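Local structure of hypothetical protein (Sus scrofa, 3WOC) at residues T79-V84 with Y125-I130; H60-H65 with Q90-S95; G11-T16 with Y119-L124; A106-T111 with F132-P137. The protein is a heparin-binding, jacalin-like lectin made in the prostate and found on boar sperm, where it probably takes part in capacitation-related events. One frame throughout, in Å; residues are numbered along the deposited sequence.

Interaction 1. Residues T79-V84 with Y125-I130; sequences TFLQHV and YGITGI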
# COMPACT_ATOMS: atom_id res chain seq x y z
N THR A 79 12.52 3.47 10.46
CA THR A 79 12.69 2.01 10.44
C THR A 79 11.46 1.38 9.79
O THR A 79 11.57 0.44 9.00
CB THR A 79 12.88 1.44 11.87
OG1 THR A 79 14.08 1.96 12.44
CG2 THR A 79 12.96 -0.08 11.84
N PHE A 80 10.30 1.92 10.13
CA PHE A 80 9.02 1.44 9.61
C PHE A 80 8.40 2.47 8.68
O PHE A 80 8.70 3.66 8.78
CB PHE A 80 8.05 1.14 10.76
CG PHE A 80 8.57 0.14 11.76
CD1 PHE A 80 8.42 -1.23 11.54
CD2 PHE A 80 9.21 0.57 12.92
CE1 PHE A 80 8.91 -2.15 12.46
CE2 PHE A 80 9.70 -0.35 13.84
CZ PHE A 80 9.54 -1.71 13.61
N LEU A 81 7.55 2.00 7.78
CA LEU A 81 6.73 2.88 6.96
C LEU A 81 5.85 3.73 7.87
O LEU A 81 5.06 3.18 8.65
CB LEU A 81 5.88 2.07 5.98
CG LEU A 81 4.92 2.83 5.05
CD1 LEU A 81 5.68 3.67 4.03
CD2 LEU A 81 3.98 1.85 4.37
N GLN A 82 6.01 5.05 7.78
CA GLN A 82 5.31 6.00 8.65
C GLN A 82 4.03 6.52 8.02
O GLN A 82 2.96 6.47 8.62
CB GLN A 82 6.22 7.19 8.99
CG GLN A 82 7.36 6.89 9.95
CD GLN A 82 6.92 6.70 11.39
OE1 GLN A 82 5.79 7.04 11.76
NE2 GLN A 82 7.81 6.15 12.20
N HIS A 83 4.16 7.04 6.81
CA HIS A 83 3.10 7.80 6.17
C HIS A 83 2.97 7.44 4.70
O HIS A 83 3.97 7.22 4.01
CB HIS A 83 3.39 9.30 6.33
CG HIS A 83 2.45 10.19 5.59
ND1 HIS A 83 1.21 10.55 6.08
CD2 HIS A 83 2.56 10.80 4.38
CE1 HIS A 83 0.61 11.34 5.21
NE2 HIS A 83 1.40 11.50 4.17
N VAL A 84 1.73 7.38 4.23
CA VAL A 84 1.42 7.25 2.81
C VAL A 84 0.27 8.18 2.45
O VAL A 84 -0.75 8.21 3.14
CB VAL A 84 1.14 5.77 2.43
CG1 VAL A 84 -0.05 5.63 1.50
CG2 VAL A 84 2.38 5.13 1.80
N TYR A 125 6.47 -4.16 14.23
CA TYR A 125 5.30 -3.34 14.52
C TYR A 125 4.50 -3.04 13.26
O TYR A 125 3.34 -2.65 13.33
CB TYR A 125 5.72 -2.04 15.19
CG TYR A 125 6.47 -2.22 16.49
CD1 TYR A 125 7.70 -1.60 16.70
CD2 TYR A 125 5.95 -3.02 17.51
CE1 TYR A 125 8.39 -1.76 17.89
CE2 TYR A 125 6.64 -3.19 18.71
CZ TYR A 125 7.86 -2.56 18.89
OH TYR A 125 8.54 -2.72 20.07
N GLY A 126 5.13 -3.21 12.10
CA GLY A 126 4.47 -2.91 10.85
C GLY A 126 5.33 -3.14 9.64
O GLY A 126 6.27 -3.93 9.68
N ILE A 127 4.99 -2.44 8.57
CA ILE A 127 5.68 -2.55 7.29
C ILE A 127 7.00 -1.80 7.37
O ILE A 127 7.06 -0.68 7.88
CB ILE A 127 4.79 -1.99 6.14
CG1 ILE A 127 3.66 -2.98 5.83
CG2 ILE A 127 5.61 -1.68 4.88
CD1 ILE A 127 2.45 -2.34 5.17
N THR A 128 8.06 -2.43 6.87
CA THR A 128 9.41 -1.88 6.91
C THR A 128 9.93 -1.51 5.53
O THR A 128 10.90 -0.76 5.41
CB THR A 128 10.40 -2.86 7.58
OG1 THR A 128 10.21 -4.17 7.03
CG2 THR A 128 10.17 -2.92 9.07
N GLY A 129 9.29 -2.05 4.50
CA GLY A 129 9.63 -1.75 3.11
C GLY A 129 8.41 -1.90 2.22
O GLY A 129 7.61 -2.82 2.40
N ILE A 130 8.27 -1.00 1.25
CA ILE A 130 7.11 -1.03 0.37
C ILE A 130 7.46 -0.71 -1.09
O ILE A 130 8.30 0.15 -1.37
CB ILE A 130 5.94 -0.14 0.90
CG1 ILE A 130 4.61 -0.50 0.20
CG2 ILE A 130 6.29 1.35 0.80
CD1 ILE A 130 3.35 -0.08 0.94
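Leu81 N donates to Ile127 O across 2.7 Å in a nearly straight bond, N-H...O 163°, the one hydrogen bond between residues 79-84 and 125-130, formed where segment 125-130 turns a corner at Thr128. The same carbonyl oxygen also lies at the edge of the Phe80 ring, in its plane. That ring is wedged between two residues: on one face sits Thr79 CG2, on the opposite face Tyr125 CB, both offset toward the rim. Its CZ comes within 3.6 Å of Tyr125 CD1, and the two ring planes meet at 53°, neither stacked nor edge-to-face. Thr128 runs alongside Phe80 and sets CG2 3.5 Å from Phe80 CD1, while its OG1 is taken by Gln121 NE2. Deeper in, Leu81 has CG anti to its backbone N (chi1 178°), which lays CD2 against both Ile127 CG2, 3.9 Å away, and Ile130 CD1. Strand 37-44 closes this apolar patch, with Ile37 touching both Leu81 and Ile127 and bonding to the backbone of each. The contact thus joins the start of strand 81-88 to that of strand 127-135, edge strand of another of the three sheets of the beta-prism.

Interaction 2. Residues H60-H65 with Q90-S95; sequences HELILH and QGRSAS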
# COMPACT_ATOMS: atom_id res chain seq x y z
N HIS A 60 -8.11 2.33 8.28
CA HIS A 60 -8.40 3.55 7.54
C HIS A 60 -8.58 3.16 6.08
O HIS A 60 -7.83 2.33 5.56
CB HIS A 60 -7.24 4.55 7.66
CG HIS A 60 -6.92 4.95 9.07
ND1 HIS A 60 -6.30 4.10 9.96
CD2 HIS A 60 -7.12 6.11 9.73
CE1 HIS A 60 -6.13 4.72 11.11
NE2 HIS A 60 -6.62 5.94 11.00
N GLU A 61 -9.56 3.76 5.41
CA GLU A 61 -9.87 3.39 4.03
C GLU A 61 -9.97 4.58 3.08
O GLU A 61 -10.50 5.63 3.44
CB GLU A 61 -11.16 2.58 3.96
CG GLU A 61 -11.04 1.14 4.43
CD GLU A 61 -12.38 0.46 4.61
OE1 GLU A 61 -12.47 -0.48 5.42
OE2 GLU A 61 -13.36 0.87 3.94
N LEU A 62 -9.44 4.40 1.88
CA LEU A 62 -9.79 5.23 0.74
C LEU A 62 -10.58 4.35 -0.22
O LEU A 62 -10.07 3.36 -0.72
CB LEU A 62 -8.54 5.79 0.04
CG LEU A 62 -8.74 6.49 -1.32
CD1 LEU A 62 -9.54 7.79 -1.20
CD2 LEU A 62 -7.41 6.74 -2.01
N ILE A 63 -11.84 4.72 -0.43
CA ILE A 63 -12.69 3.99 -1.36
C ILE A 63 -12.75 4.75 -2.68
O ILE A 63 -13.17 5.90 -2.73
CB ILE A 63 -14.11 3.72 -0.78
CG1 ILE A 63 -14.03 3.00 0.58
CG2 ILE A 63 -14.97 2.93 -1.78
CD1 ILE A 63 -13.26 1.67 0.57
N LEU A 64 -12.29 4.08 -3.74
CA LEU A 64 -12.21 4.69 -5.06
C LEU A 64 -13.56 4.71 -5.76
O LEU A 64 -14.30 3.72 -5.73
CB LEU A 64 -11.17 3.96 -5.91
CG LEU A 64 -9.71 4.46 -5.99
CD1 LEU A 64 -9.34 5.45 -4.89
CD2 LEU A 64 -8.74 3.29 -6.02
N HIS A 65 -13.89 5.85 -6.37
CA HIS A 65 -15.06 5.98 -7.23
C HIS A 65 -14.87 5.09 -8.46
O HIS A 65 -13.73 4.80 -8.84
CB HIS A 65 -15.26 7.43 -7.67
CG HIS A 65 -15.37 8.41 -6.54
ND1 HIS A 65 -16.18 8.20 -5.44
CD2 HIS A 65 -14.79 9.62 -6.35
CE1 HIS A 65 -16.08 9.23 -4.62
NE2 HIS A 65 -15.24 10.11 -5.15
N GLN A 90 -8.43 11.65 -10.35
CA GLN A 90 -9.56 12.56 -10.18
C GLN A 90 -9.27 13.70 -9.18
O GLN A 90 -10.19 14.37 -8.71
CB GLN A 90 -10.81 11.79 -9.75
CG GLN A 90 -11.42 10.94 -10.86
CD GLN A 90 -12.78 10.36 -10.50
OE1 GLN A 90 -13.27 9.44 -11.16
NE2 GLN A 90 -13.41 10.89 -9.45
N GLY A 91 -7.99 13.90 -8.86
CA GLY A 91 -7.55 15.02 -8.02
C GLY A 91 -7.69 14.85 -6.52
O GLY A 91 -7.39 15.77 -5.75
N ARG A 92 -8.13 13.67 -6.09
CA ARG A 92 -8.30 13.37 -4.67
C ARG A 92 -7.01 12.81 -4.06
O ARG A 92 -6.20 12.19 -4.75
CB ARG A 92 -9.47 12.40 -4.45
CG ARG A 92 -10.83 13.02 -4.70
CD ARG A 92 -11.95 11.97 -4.79
NE ARG A 92 -12.36 11.45 -3.49
CZ ARG A 92 -12.34 10.17 -3.15
NH1 ARG A 92 -11.93 9.25 -4.01
NH2 ARG A 92 -12.75 9.79 -1.94
N SER A 93 -6.82 13.06 -2.77
CA SER A 93 -5.71 12.48 -2.02
C SER A 93 -6.18 11.97 -0.67
O SER A 93 -7.12 12.51 -0.08
CB SER A 93 -4.55 13.47 -1.88
OG SER A 93 -4.84 14.49 -0.94
N ALA A 94 -5.53 10.91 -0.18
CA ALA A 94 -5.88 10.30 1.09
C ALA A 94 -4.62 10.00 1.91
O ALA A 94 -3.81 9.17 1.52
CB ALA A 94 -6.70 9.04 0.88
N SER A 95 -4.49 10.70 3.04
CA SER A 95 -3.31 10.57 3.89
C SER A 95 -3.50 9.57 5.02
O SER A 95 -4.52 9.59 5.72
CB SER A 95 -2.91 11.93 4.47
OG SER A 95 -2.36 12.76 3.46
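Arg92 lays its guanidinium under the ring of His65 where two sheets of the beta-prism come together: residues 60-65 run off the end of the edge strand 58-63 of one sheet, residues 90-95 lead into the edge strand 93-97 of another. The touching parts run in nearly opposite directions, but no backbone pairing joins them. From Arg92 CB the chain goes out extended to CD, which lies 3.8 Å from His65 NE2. There it bends, chi3 77°, and the turn brings the planar end across the histidine. NE stays near the same ring nitrogen, and CZ comes closest, 3.5 Å from His65 NE2, which stands over one face of the guanidinium, toward its rim. NH1 lies over a face of the imidazole, and Ile63 O stands at the guanidinium edge, 3.8 Å from Arg92 NH1. Ring and guanidinium planes are 34° apart, so this is a tilted overlap and not a flat stack. NH2 reaches inward to 3.9 Å from Leu62 CD1 and also bonds to a dioxane molecule, probably from the crystallisation liquor. Glu68 holds the group in place through a salt bridge to NH1, and since Glu68 also accepts from the backbone N of His65, one carboxylate ties both partners down. At the edge of the imidazole stands the Gln90 amide, its plane turned 24° from the ring, with NE2 3.6 Å from His65 CD2. Toward the prism interior Leu62 curls round the methyl of Ala94: its CB, CG, CD1 and CD2 all lie within 4 Å of Ala94 CB, and CD1 is nearest at 3.7 Å.

Interaction 3. Residues G11-T16 with Y119-L124; sequences GSYFIT and YGQFWL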
# COMPACT_ATOMS: atom_id res chain seq x y z
N GLY A 11 12.72 -9.61 8.24
CA GLY A 11 11.37 -9.41 7.70
C GLY A 11 10.68 -10.62 7.11
O GLY A 11 11.32 -11.61 6.75
N SER A 12 9.35 -10.55 7.06
CA SER A 12 8.55 -11.42 6.21
C SER A 12 8.12 -10.59 5.00
O SER A 12 8.22 -9.37 5.01
CB SER A 12 7.32 -11.96 6.96
OG SER A 12 7.71 -12.82 8.01
N TYR A 13 7.64 -11.27 3.96
CA TYR A 13 7.41 -10.63 2.66
C TYR A 13 6.02 -10.89 2.12
O TYR A 13 5.41 -11.91 2.41
CB TYR A 13 8.49 -11.08 1.66
CG TYR A 13 9.87 -10.69 2.11
CD1 TYR A 13 10.63 -11.54 2.91
CD2 TYR A 13 10.40 -9.45 1.79
CE1 TYR A 13 11.89 -11.17 3.36
CE2 TYR A 13 11.66 -9.07 2.22
CZ TYR A 13 12.39 -9.93 3.00
OH TYR A 13 13.64 -9.55 3.43
N PHE A 14 5.52 -9.94 1.33
CA PHE A 14 4.24 -10.09 0.67
C PHE A 14 4.25 -9.55 -0.75
O PHE A 14 5.06 -8.70 -1.11
CB PHE A 14 3.11 -9.43 1.50
CG PHE A 14 3.12 -7.92 1.47
CD1 PHE A 14 2.41 -7.22 0.50
CD2 PHE A 14 3.84 -7.20 2.42
CE1 PHE A 14 2.41 -5.83 0.47
CE2 PHE A 14 3.85 -5.81 2.40
CZ PHE A 14 3.13 -5.12 1.42
N ILE A 15 3.33 -10.08 -1.56
CA ILE A 15 3.06 -9.57 -2.90
C ILE A 15 1.56 -9.72 -3.17
O ILE A 15 0.98 -10.78 -2.95
CB ILE A 15 3.94 -10.26 -4.01
CG1 ILE A 15 3.48 -9.89 -5.43
CG2 ILE A 15 3.94 -11.78 -3.86
CD1 ILE A 15 4.17 -8.68 -6.04
N THR A 16 0.94 -8.64 -3.61
CA THR A 16 -0.46 -8.68 -4.04
C THR A 16 -0.60 -7.89 -5.33
O THR A 16 0.03 -6.84 -5.51
CB THR A 16 -1.44 -8.19 -2.94
OG1 THR A 16 -2.77 -8.13 -3.47
CG2 THR A 16 -1.06 -6.83 -2.39
N TYR A 119 3.83 -4.68 -3.13
CA TYR A 119 4.69 -5.67 -2.50
C TYR A 119 5.50 -5.01 -1.39
O TYR A 119 5.64 -3.79 -1.35
CB TYR A 119 5.60 -6.35 -3.54
CG TYR A 119 6.56 -5.41 -4.25
CD1 TYR A 119 7.87 -5.27 -3.82
CD2 TYR A 119 6.14 -4.67 -5.37
CE1 TYR A 119 8.75 -4.41 -4.47
CE2 TYR A 119 7.02 -3.81 -6.02
CZ TYR A 119 8.32 -3.69 -5.56
OH TYR A 119 9.19 -2.84 -6.20
N GLY A 120 6.05 -5.82 -0.49
CA GLY A 120 6.83 -5.26 0.59
C GLY A 120 7.35 -6.21 1.64
O GLY A 120 7.21 -7.43 1.54
N GLN A 121 7.96 -5.61 2.66
CA GLN A 121 8.58 -6.30 3.77
C GLN A 121 7.92 -5.81 5.06
O GLN A 121 7.68 -4.61 5.22
CB GLN A 121 10.08 -5.97 3.78
CG GLN A 121 10.89 -6.63 4.89
CD GLN A 121 12.28 -6.03 5.01
OE1 GLN A 121 13.28 -6.71 4.76
NE2 GLN A 121 12.35 -4.75 5.37
N PHE A 122 7.63 -6.73 5.97
CA PHE A 122 7.12 -6.38 7.30
C PHE A 122 7.80 -7.19 8.39
O PHE A 122 8.27 -8.30 8.14
CB PHE A 122 5.59 -6.50 7.37
CG PHE A 122 5.07 -7.90 7.20
CD1 PHE A 122 4.97 -8.76 8.28
CD2 PHE A 122 4.63 -8.34 5.95
CE1 PHE A 122 4.47 -10.05 8.13
CE2 PHE A 122 4.13 -9.62 5.79
CZ PHE A 122 4.05 -10.48 6.88
N TRP A 123 7.85 -6.65 9.60
CA TRP A 123 8.62 -7.30 10.66
C TRP A 123 7.98 -7.26 12.06
O TRP A 123 7.34 -8.22 12.47
CB TRP A 123 10.07 -6.79 10.64
CG TRP A 123 10.91 -7.21 11.80
CD1 TRP A 123 11.15 -8.49 12.22
CD2 TRP A 123 11.65 -6.35 12.68
NE1 TRP A 123 11.98 -8.48 13.32
CE2 TRP A 123 12.30 -7.18 13.63
CE3 TRP A 123 11.81 -4.97 12.78
CZ2 TRP A 123 13.11 -6.67 14.65
CZ3 TRP A 123 12.61 -4.45 13.79
CH2 TRP A 123 13.25 -5.30 14.72
N LEU A 124 8.16 -6.16 12.78
CA LEU A 124 7.84 -6.16 14.21
C LEU A 124 6.52 -5.46 14.53
O LEU A 124 5.58 -6.08 15.02
CB LEU A 124 9.00 -5.54 15.00
CG LEU A 124 8.93 -5.29 16.51
CD1 LEU A 124 8.85 -6.58 17.31
CD2 LEU A 124 10.17 -4.51 16.89
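Phe14 and Phe122 turn their rings toward the partner strand on one side of the pairing between 11-16 and 119-124, while Tyr13 and Gln121 run side by side on the other. Phe14 takes the position in which CG sits between the backbone N and the carbonyl carbon (chi1 73°), folding the ring over Gly120, whose N stands above the ring centre; the fit is close, with Phe14 CE2 3.5 Å from Gly120 CA. Phe122 adopts the same rotation and swings back over Ser12. Ser12 CB makes a CH-pi contact with its face, 3.9 Å from the ring centroid and 27° off the normal, and Phe14 CD2 meets the edge of the Phe122 ring, 3.8 Å from Phe122 CD2. On the other face of the sheet, Gln121 stretches out along Tyr13, its CG 3.7 Å from Tyr13 CE2, with the amide plane turned 49° to the phenol; its NE2 bonds to Thr128 OG1. Farther along, Ile15 CD1 crosses onto Tyr119 CB. Between these two layers of side chains the backbones bond in both directions at Ser12-Phe122 and at Phe14-Gly120, with Ser12 N to Phe122 O the shortest at 2.7 Å. Such regular antiparallel pairing, here joining a strand near the N-terminus to one more than a hundred residues later, is what builds the four-stranded sheets of the jacalin-like beta-prism.

Interaction 4. Residues A106-T111 with F132-P137; sequences AAPNLT and FTWGFP. With GOL (glycerol), chain P.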
# COMPACT_ATOMS: atom_id res chain seq x y z
N ALA A 106 6.41 7.76 -5.37
CA ALA A 106 6.20 6.61 -6.24
C ALA A 106 5.25 6.95 -7.37
O ALA A 106 4.16 7.47 -7.14
CB ALA A 106 5.67 5.43 -5.43
N ALA A 107 5.67 6.65 -8.60
CA ALA A 107 4.88 6.91 -9.79
C ALA A 107 5.26 5.90 -10.86
O ALA A 107 6.40 5.43 -10.88
CB ALA A 107 5.12 8.34 -10.28
N PRO A 108 4.31 5.55 -11.75
CA PRO A 108 4.60 4.61 -12.84
C PRO A 108 5.63 5.18 -13.82
O PRO A 108 5.86 6.39 -13.85
CB PRO A 108 3.25 4.45 -13.53
CG PRO A 108 2.48 5.66 -13.18
CD PRO A 108 2.90 6.00 -11.79
N ASN A 109 6.25 4.30 -14.61
CA ASN A 109 7.20 4.74 -15.62
C ASN A 109 6.48 5.29 -16.84
O ASN A 109 6.98 6.19 -17.51
CB ASN A 109 8.13 3.59 -16.03
CG ASN A 109 9.58 4.03 -16.13
OD1 ASN A 109 10.11 4.24 -17.23
ND2 ASN A 109 10.23 4.18 -14.98
N LEU A 110 5.31 4.74 -17.11
CA LEU A 110 4.51 5.12 -18.26
C LEU A 110 3.29 5.92 -17.83
O LEU A 110 2.49 5.46 -17.01
CB LEU A 110 4.08 3.88 -19.06
CG LEU A 110 4.92 3.34 -20.23
CD1 LEU A 110 6.41 3.61 -20.10
CD2 LEU A 110 4.66 1.85 -20.42
N THR A 111 3.16 7.12 -18.37
CA THR A 111 2.00 7.97 -18.12
C THR A 111 0.76 7.28 -18.67
O THR A 111 0.74 6.85 -19.82
CB THR A 111 2.16 9.35 -18.77
OG1 THR A 111 2.45 9.19 -20.16
CG2 THR A 111 3.30 10.13 -18.10
N PHE A 132 5.63 -0.83 -5.39
CA PHE A 132 4.39 -0.69 -6.14
C PHE A 132 4.52 -1.18 -7.58
O PHE A 132 5.53 -0.91 -8.25
CB PHE A 132 3.93 0.76 -6.12
CG PHE A 132 3.89 1.35 -4.74
CD1 PHE A 132 2.82 1.07 -3.88
CD2 PHE A 132 4.92 2.15 -4.28
CE1 PHE A 132 2.80 1.60 -2.60
CE2 PHE A 132 4.90 2.68 -3.00
CZ PHE A 132 3.83 2.41 -2.16
N THR A 133 3.51 -1.91 -8.04
CA THR A 133 3.43 -2.36 -9.43
C THR A 133 2.33 -1.61 -10.17
O THR A 133 1.23 -1.42 -9.65
CB THR A 133 3.21 -3.89 -9.55
OG1 THR A 133 1.82 -4.20 -9.33
CG2 THR A 133 4.07 -4.66 -8.55
N TRP A 134 2.64 -1.18 -11.39
CA TRP A 134 1.78 -0.28 -12.15
C TRP A 134 1.36 -0.91 -13.47
O TRP A 134 2.05 -1.78 -13.99
CB TRP A 134 2.50 1.05 -12.40
CG TRP A 134 3.12 1.66 -11.17
CD1 TRP A 134 4.38 1.45 -10.69
CD2 TRP A 134 2.50 2.58 -10.26
NE1 TRP A 134 4.59 2.18 -9.55
CE2 TRP A 134 3.45 2.88 -9.25
CE3 TRP A 134 1.23 3.18 -10.19
CZ2 TRP A 134 3.17 3.75 -8.20
CZ3 TRP A 134 0.96 4.05 -9.14
CH2 TRP A 134 1.93 4.32 -8.16
N GLY A 135 0.22 -0.48 -13.99
CA GLY A 135 -0.27 -0.98 -15.28
C GLY A 135 -1.44 -0.19 -15.83
O GLY A 135 -2.11 0.53 -15.10
N PHE A 136 -1.68 -0.35 -17.13
CA PHE A 136 -2.77 0.34 -17.82
C PHE A 136 -4.14 -0.26 -17.47
O PHE A 136 -4.31 -1.48 -17.54
CB PHE A 136 -2.56 0.29 -19.34
CG PHE A 136 -1.33 1.03 -19.80
CD1 PHE A 136 -0.16 0.33 -20.08
CD2 PHE A 136 -1.35 2.41 -19.97
CE1 PHE A 136 0.98 1.01 -20.52
CE2 PHE A 136 -0.21 3.09 -20.40
CZ PHE A 136 0.95 2.39 -20.68
N PRO A 137 -5.10 0.59 -17.08
CA PRO A 137 -6.48 0.16 -16.81
C PRO A 137 -7.34 -0.12 -18.07
O PRO A 137 -6.79 -0.41 -19.14
CB PRO A 137 -7.05 1.33 -16.00
CG PRO A 137 -6.30 2.51 -16.48
CD PRO A 137 -4.92 2.04 -16.84
C1 GOL P . 8.85 1.81 -7.37
O1 GOL P . 8.19 0.95 -6.45
C2 GOL P . 7.87 2.32 -8.43
O2 GOL P . 6.72 2.87 -7.83
C3 GOL P . 8.54 3.39 -9.29
O3 GOL P . 8.48 2.97 -10.64
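Pro108 lies across the indole of Trp134, with CD 3.7 Å from the centroid of the six-membered ring and only 13° off its normal, a CH-pi contact over the face. The backbone N of Pro108 sits above the middle of the indole, and Pro108 CB reaches back to Trp134 CG, so the proline covers the ring from its root outward. Beside it Ala106 CB meets the ring of Phe132, 3.6 Å from CD2. Farther on, Leu110 crosses Phe136 at about a right angle and touches the ring edge, CD2 to CZ at 3.8 Å. These contacts carry the chain that leaves strand 102-106 of one sheet over the end of strand 127-135, the edge strand of another, joining two sheets of the beta-prism. A glycerol, probably from the crystallisation liquor, lies beside the indole. Trp134 NE1 donates to its O2 at 2.8 Å (N-H...O 158°), the backbone N of Phe132 donates to O1 at 3.3 Å, and its O3 bonds weakly to Ala107 O. Trp134 carries CG anti to its carbonyl carbon, chi1 -49°, which directs the indole, and a perpendicular second torsion sets its rotation, NE1 toward the glycerol and a face under the proline. Behind these residues, Ile73 of strand 70-77 packs against Ala106, Phe132 and Trp134, and Leu115 against Phe132 and Trp134. Gln113 touches Pro108, Trp134 and Phe136, and its OE1 accepts from Leu110 N.

Overall arrangement
Strand 127-135 carries interaction 1 at its start and interaction 4 at its end, their centres about 21 Å apart, and interaction 3 lies on the strand beside it, pairing 114-122 with strand 12-17. Interactions 1 and 3 are directly joined, since Gln121 N and O probably bond to Gly129 O and Thr128 N, each at 2.8 Å. Tyr119 of interaction 3 also packs on interaction 4, with CE2 3.4 Å from Phe132 N, near the glycerol. Interaction 2 lies across the chain's centre from interaction 3, centres about 23 Å apart, yet meets interaction 1 where Ser95 CB packs on His83 CE1. Together they link all three sheets.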